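Erythrocyte membrane protein 1 (Plasmodium falciparum, PDB 2XU0) probably binds host cell-surface receptors as a parasite adhesin of infected red cells, here represented by its N-terminal segment and DBL1-alpha rosetting domain. Local coordinates at residues Lys149-Ala154 with Leu158-Val163; Gln47-Leu52 with Arg261-Lys266. The protein carries 10 engineered substitutions. One frame throughout, in Å; residues are numbered along the deposited sequence.

Overall arrangement
From the N terminus, the chain passes through helix 22-39 and reaches 47-52, part of the N-terminal segment. Contact 2 joins this loop to helix 249-268 and closes a long chain loop of 208 intervening residues. Contact 1 is nested inside that loop. It joins the loop 149-153 and the first helical residue, A154, to residues 158-163 of helix 154-175, with three residues between its segments, all helical. Both helices belong to the Duffy-binding-like part of the fold. The contact centres lie about 11 Å apart and the two contacts touch. L158 of contact 1 packs against both partners of contact 2: its CD2 lies 3.3 Å from G50 O and 3.3 Å from Q263 OE1.

Contact 1. Residues Lys149-Ala154 with Leu158-Val163; sequences KNTNTA and LGNVLV. Engineered in segment 149-154: A154 (natural residue Thr).
A154 and L158 meet through the backbone. L158 N donates to A154 O at 3.0 Å, with an N-H...O angle of 162°. This is an i to i+4 bond of the first turn of helix 154-175. L158 also sets its CB beside the same oxygen, with CB 3.5 Å from A154 O. Its CG is anti to the backbone N (chi1 -178°), and this carries the branched end away from the loop, onto N260 and Q263 of helix 249-268. A154 is an engineered alanine, and its methyl packs on W256 of that same helix.

The second meeting is between side chains. T151 and N160 point at each other from opposite directions. T151 presents its methyl CG2 to the amide end of N160, a loose touch with no polar bond. The CG2 branch is anti to the backbone N, while OG1 sits beside that N and hydrogen-bonds N148.

N152 braces the loop from within: its ND2 donates to K149 O at 2.9 Å, nearly straight at 172°. The acceptor lies in the amide plane of N152, but the donor stands well above the plane of the K149 carbonyl. From outside, K227 NZ binds both N152 OD1 and T151 O.

T153 is the N-cap of the helix, and its side chain caps a backbone N of the first turn. D156 OD2 accepts from the backbone N of N152 and of T153, consistent with a capping box. Polar capping thus probably fixes the start of the helix, while T151 on N160 adds a light van der Waals contact between methyl and amide.

Contact 2. Residues Gln47-Leu52 with Arg261-Lys266; sequences QLKGTL and REQIWK
Q263 reaches from helix 249-268 to the backbone of G50, and this is the tight part of the contact. Q263 NE2 donates to G50 O at 2.9 Å, with an N-H...O angle of 150°. The donor is tilted 16° from the carbonyl plane, and the acceptor lies close to the plane of the amide. The chain of Q263 is extended beyond CG (chi2 180°), which gives the amide the length to span from helix to loop. Its OE1 also lies near G50 O, at 3.3 Å, but both are acceptors and no bond forms.

The amide meets the main chain of G50, which is buried. One turn back along the helix, N260 adds two more bonds: its OD1 accepts from G50 N and its ND2 donates to L48 O. L48 itself is buried, touching L252, D255 and Y240. L158 of helix 154-175 packs against Q263 and G50 beside the bond.

The looser side is formed by K49, which is exposed. K49 bends at chi2 and chi4, and its end swings across Q263. K49 NZ lies 3.4 Å from Q263 NE2, but two donors make no bond. E262 is of opposite charge, yet its OE1 is 6.8 Å from K49 NZ, too far for a salt bridge. L52, whose side chain touches L162, is poorly ordered, and the model breaks off after it. The chemistry implies that the N-terminal segment is held here by amide side chains on its main chain, while K49 stays at the surface, where it could add positive charge.

Contact 1. Residues Lys149-Ala154 with Leu158-Val163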
# COMPACT_ATOMS: atom_id res chain seq x y z
N LYS A 149 -5.88 -25.72 22.47
CA LYS A 149 -5.88 -27.18 22.28
C LYS A 149 -6.61 -27.64 21.01
O LYS A 149 -6.48 -28.81 20.63
CB LYS A 149 -6.45 -27.89 23.53
CG LYS A 149 -5.71 -27.60 24.84
CD LYS A 149 -6.48 -26.60 25.71
CE LYS A 149 -5.79 -26.33 27.02
NZ LYS A 149 -6.62 -25.48 27.92
N ASN A 150 -7.34 -26.74 20.35
CA ASN A 150 -8.13 -27.01 19.14
C ASN A 150 -7.39 -26.75 17.81
O ASN A 150 -7.67 -27.44 16.83
CB ASN A 150 -9.45 -26.24 19.16
CG ASN A 150 -10.32 -26.47 20.39
OD1 ASN A 150 -10.48 -27.60 20.88
ND2 ASN A 150 -10.94 -25.41 20.87
N THR A 151 -6.48 -25.75 17.77
CA THR A 151 -5.73 -25.38 16.55
C THR A 151 -4.42 -26.18 16.48
O THR A 151 -3.43 -25.78 17.08
CB THR A 151 -5.56 -23.84 16.48
OG1 THR A 151 -6.74 -23.20 16.95
CG2 THR A 151 -5.24 -23.35 15.07
N ASN A 152 -4.42 -27.32 15.74
CA ASN A 152 -3.28 -28.23 15.66
C ASN A 152 -2.83 -28.65 14.26
O ASN A 152 -1.70 -29.14 14.12
CB ASN A 152 -3.55 -29.51 16.46
CG ASN A 152 -4.11 -29.28 17.83
OD1 ASN A 152 -3.39 -28.98 18.78
ND2 ASN A 152 -5.43 -29.38 17.95
N THR A 153 -3.70 -28.54 13.25
CA THR A 153 -3.35 -28.99 11.90
C THR A 153 -3.34 -27.84 10.89
O THR A 153 -3.86 -26.75 11.17
CB THR A 153 -4.34 -30.07 11.42
OG1 THR A 153 -5.64 -29.49 11.26
CG2 THR A 153 -4.39 -31.30 12.35
N ALA A 154 -2.81 -28.12 9.68
CA ALA A 154 -2.78 -27.23 8.53
C ALA A 154 -4.20 -26.81 8.13
O ALA A 154 -4.40 -25.67 7.71
CB ALA A 154 -2.10 -27.92 7.36
N LEU A 158 -5.75 -23.00 8.18
CA LEU A 158 -6.40 -22.47 6.98
C LEU A 158 -7.75 -21.88 7.31
O LEU A 158 -8.03 -20.76 6.87
CB LEU A 158 -6.52 -23.53 5.86
CG LEU A 158 -7.17 -23.01 4.55
CD1 LEU A 158 -6.25 -22.09 3.79
CD2 LEU A 158 -7.65 -24.11 3.70
N GLY A 159 -8.53 -22.59 8.13
CA GLY A 159 -9.85 -22.16 8.58
C GLY A 159 -9.80 -20.75 9.14
O GLY A 159 -10.48 -19.87 8.63
N ASN A 160 -8.92 -20.52 10.13
CA ASN A 160 -8.69 -19.20 10.74
C ASN A 160 -8.26 -18.12 9.74
O ASN A 160 -8.82 -17.03 9.75
CB ASN A 160 -7.67 -19.31 11.88
CG ASN A 160 -8.21 -20.09 13.05
OD1 ASN A 160 -7.98 -21.29 13.18
ND2 ASN A 160 -8.98 -19.43 13.89
N VAL A 161 -7.30 -18.46 8.85
CA VAL A 161 -6.79 -17.54 7.83
C VAL A 161 -7.86 -17.16 6.81
O VAL A 161 -7.93 -16.00 6.40
CB VAL A 161 -5.44 -18.05 7.20
CG1 VAL A 161 -4.94 -17.08 6.11
CG2 VAL A 161 -4.37 -18.22 8.28
N LEU A 162 -8.73 -18.12 6.44
CA LEU A 162 -9.84 -17.82 5.51
C LEU A 162 -10.81 -16.86 6.16
O LEU A 162 -11.27 -15.93 5.50
CB LEU A 162 -10.57 -19.09 5.05
CG LEU A 162 -9.83 -20.11 4.17
CD1 LEU A 162 -10.79 -21.13 3.64
CD2 LEU A 162 -9.12 -19.46 3.00
N VAL A 163 -11.05 -17.02 7.48
CA VAL A 163 -11.92 -16.12 8.27
C VAL A 163 -11.31 -14.71 8.25
O VAL A 163 -12.04 -13.74 8.03
CB VAL A 163 -12.15 -16.68 9.72
CG1 VAL A 163 -12.90 -15.67 10.62
CG2 VAL A 163 -12.90 -18.03 9.68

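Contact 2. Residues Gln47-Leu52 with Arg261-Lys266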
# COMPACT_ATOMS: atom_id res chain seq x y z
N GLN A 47 0.45 -32.56 2.71
CA GLN A 47 0.45 -32.56 4.19
C GLN A 47 0.26 -31.13 4.73
O GLN A 47 -0.08 -30.95 5.91
CB GLN A 47 1.77 -33.16 4.75
CG GLN A 47 1.74 -34.66 4.92
CD GLN A 47 2.05 -35.38 3.64
OE1 GLN A 47 1.16 -35.66 2.83
NE2 GLN A 47 3.32 -35.69 3.42
N LEU A 48 0.53 -30.12 3.88
CA LEU A 48 0.42 -28.69 4.20
C LEU A 48 -0.83 -28.11 3.56
O LEU A 48 -1.27 -27.02 3.93
CB LEU A 48 1.66 -27.93 3.70
CG LEU A 48 3.01 -28.24 4.36
CD1 LEU A 48 4.05 -27.29 3.86
CD2 LEU A 48 2.94 -28.17 5.88
N LYS A 49 -1.42 -28.86 2.60
CA LYS A 49 -2.64 -28.46 1.92
C LYS A 49 -3.82 -28.47 2.89
O LYS A 49 -4.04 -29.46 3.59
CB LYS A 49 -2.90 -29.37 0.70
CG LYS A 49 -4.07 -28.93 -0.17
CD LYS A 49 -3.63 -28.13 -1.40
CE LYS A 49 -4.75 -27.95 -2.39
NZ LYS A 49 -5.86 -27.10 -1.86
N GLY A 50 -4.51 -27.35 2.95
CA GLY A 50 -5.66 -27.18 3.83
C GLY A 50 -6.97 -27.48 3.15
O GLY A 50 -7.24 -26.98 2.05
N THR A 51 -7.80 -28.30 3.80
CA THR A 51 -9.12 -28.68 3.32
C THR A 51 -10.16 -28.37 4.39
O THR A 51 -10.05 -28.87 5.52
CB THR A 51 -9.11 -30.09 2.65
OG1 THR A 51 -10.27 -30.24 1.83
CG2 THR A 51 -9.00 -31.25 3.64
N LEU A 52 -11.10 -27.46 4.06
CA LEU A 52 -12.17 -27.00 4.96
C LEU A 52 -13.26 -28.06 5.13
O LEU A 52 -13.12 -28.97 5.96
CB LEU A 52 -12.77 -25.68 4.43
CG LEU A 52 -12.42 -24.36 5.15
CD1 LEU A 52 -13.41 -24.05 6.26
CD2 LEU A 52 -10.98 -24.33 5.65
N ARG A 261 -2.26 -20.28 -0.79
CA ARG A 261 -2.53 -18.90 -1.24
C ARG A 261 -3.75 -18.74 -2.14
O ARG A 261 -4.42 -17.73 -2.06
CB ARG A 261 -1.28 -18.22 -1.83
CG ARG A 261 -0.83 -18.80 -3.18
CD ARG A 261 0.51 -18.24 -3.63
NE ARG A 261 0.42 -16.83 -4.04
CZ ARG A 261 0.14 -16.41 -5.27
NH1 ARG A 261 -0.12 -17.29 -6.23
NH2 ARG A 261 0.13 -15.12 -5.54
N GLU A 262 -4.03 -19.75 -2.98
CA GLU A 262 -5.15 -19.72 -3.91
C GLU A 262 -6.50 -19.64 -3.20
O GLU A 262 -7.29 -18.79 -3.57
CB GLU A 262 -5.08 -20.90 -4.87
CG GLU A 262 -6.18 -20.86 -5.90
CD GLU A 262 -6.24 -22.08 -6.79
OE1 GLU A 262 -7.30 -22.73 -6.84
OE2 GLU A 262 -5.21 -22.39 -7.44
N GLN A 263 -6.75 -20.52 -2.21
CA GLN A 263 -7.99 -20.54 -1.40
C GLN A 263 -8.08 -19.26 -0.56
O GLN A 263 -9.15 -18.66 -0.46
CB GLN A 263 -8.00 -21.72 -0.41
CG GLN A 263 -7.67 -23.07 -0.98
CD GLN A 263 -7.72 -24.11 0.11
OE1 GLN A 263 -8.78 -24.42 0.66
NE2 GLN A 263 -6.55 -24.65 0.46
N ILE A 264 -6.93 -18.83 0.00
CA ILE A 264 -6.87 -17.58 0.77
C ILE A 264 -7.34 -16.39 -0.11
O ILE A 264 -8.18 -15.60 0.34
CB ILE A 264 -5.47 -17.38 1.44
CG1 ILE A 264 -5.27 -18.43 2.58
CG2 ILE A 264 -5.32 -15.92 2.01
CD1 ILE A 264 -3.77 -18.96 2.84
N TRP A 265 -6.86 -16.32 -1.37
CA TRP A 265 -7.28 -15.25 -2.31
C TRP A 265 -8.79 -15.34 -2.57
O TRP A 265 -9.43 -14.30 -2.71
CB TRP A 265 -6.53 -15.35 -3.65
CG TRP A 265 -6.94 -14.28 -4.64
CD1 TRP A 265 -7.76 -14.42 -5.72
CD2 TRP A 265 -6.62 -12.88 -4.57
NE1 TRP A 265 -8.00 -13.20 -6.30
CE2 TRP A 265 -7.27 -12.25 -5.65
CE3 TRP A 265 -5.82 -12.10 -3.71
CZ2 TRP A 265 -7.16 -10.87 -5.87
CZ3 TRP A 265 -5.72 -10.74 -3.93
CH2 TRP A 265 -6.35 -10.15 -5.02
N LYS A 266 -9.32 -16.59 -2.70
CA LYS A 266 -10.75 -16.86 -2.93
C LYS A 266 -11.55 -16.31 -1.75
O LYS A 266 -12.45 -15.52 -1.95
CB LYS A 266 -11.00 -18.37 -3.15
CG LYS A 266 -12.39 -18.68 -3.68
CD LYS A 266 -12.57 -20.14 -4.08
CE LYS A 266 -14.00 -20.38 -4.51
NZ LYS A 266 -14.27 -21.82 -4.77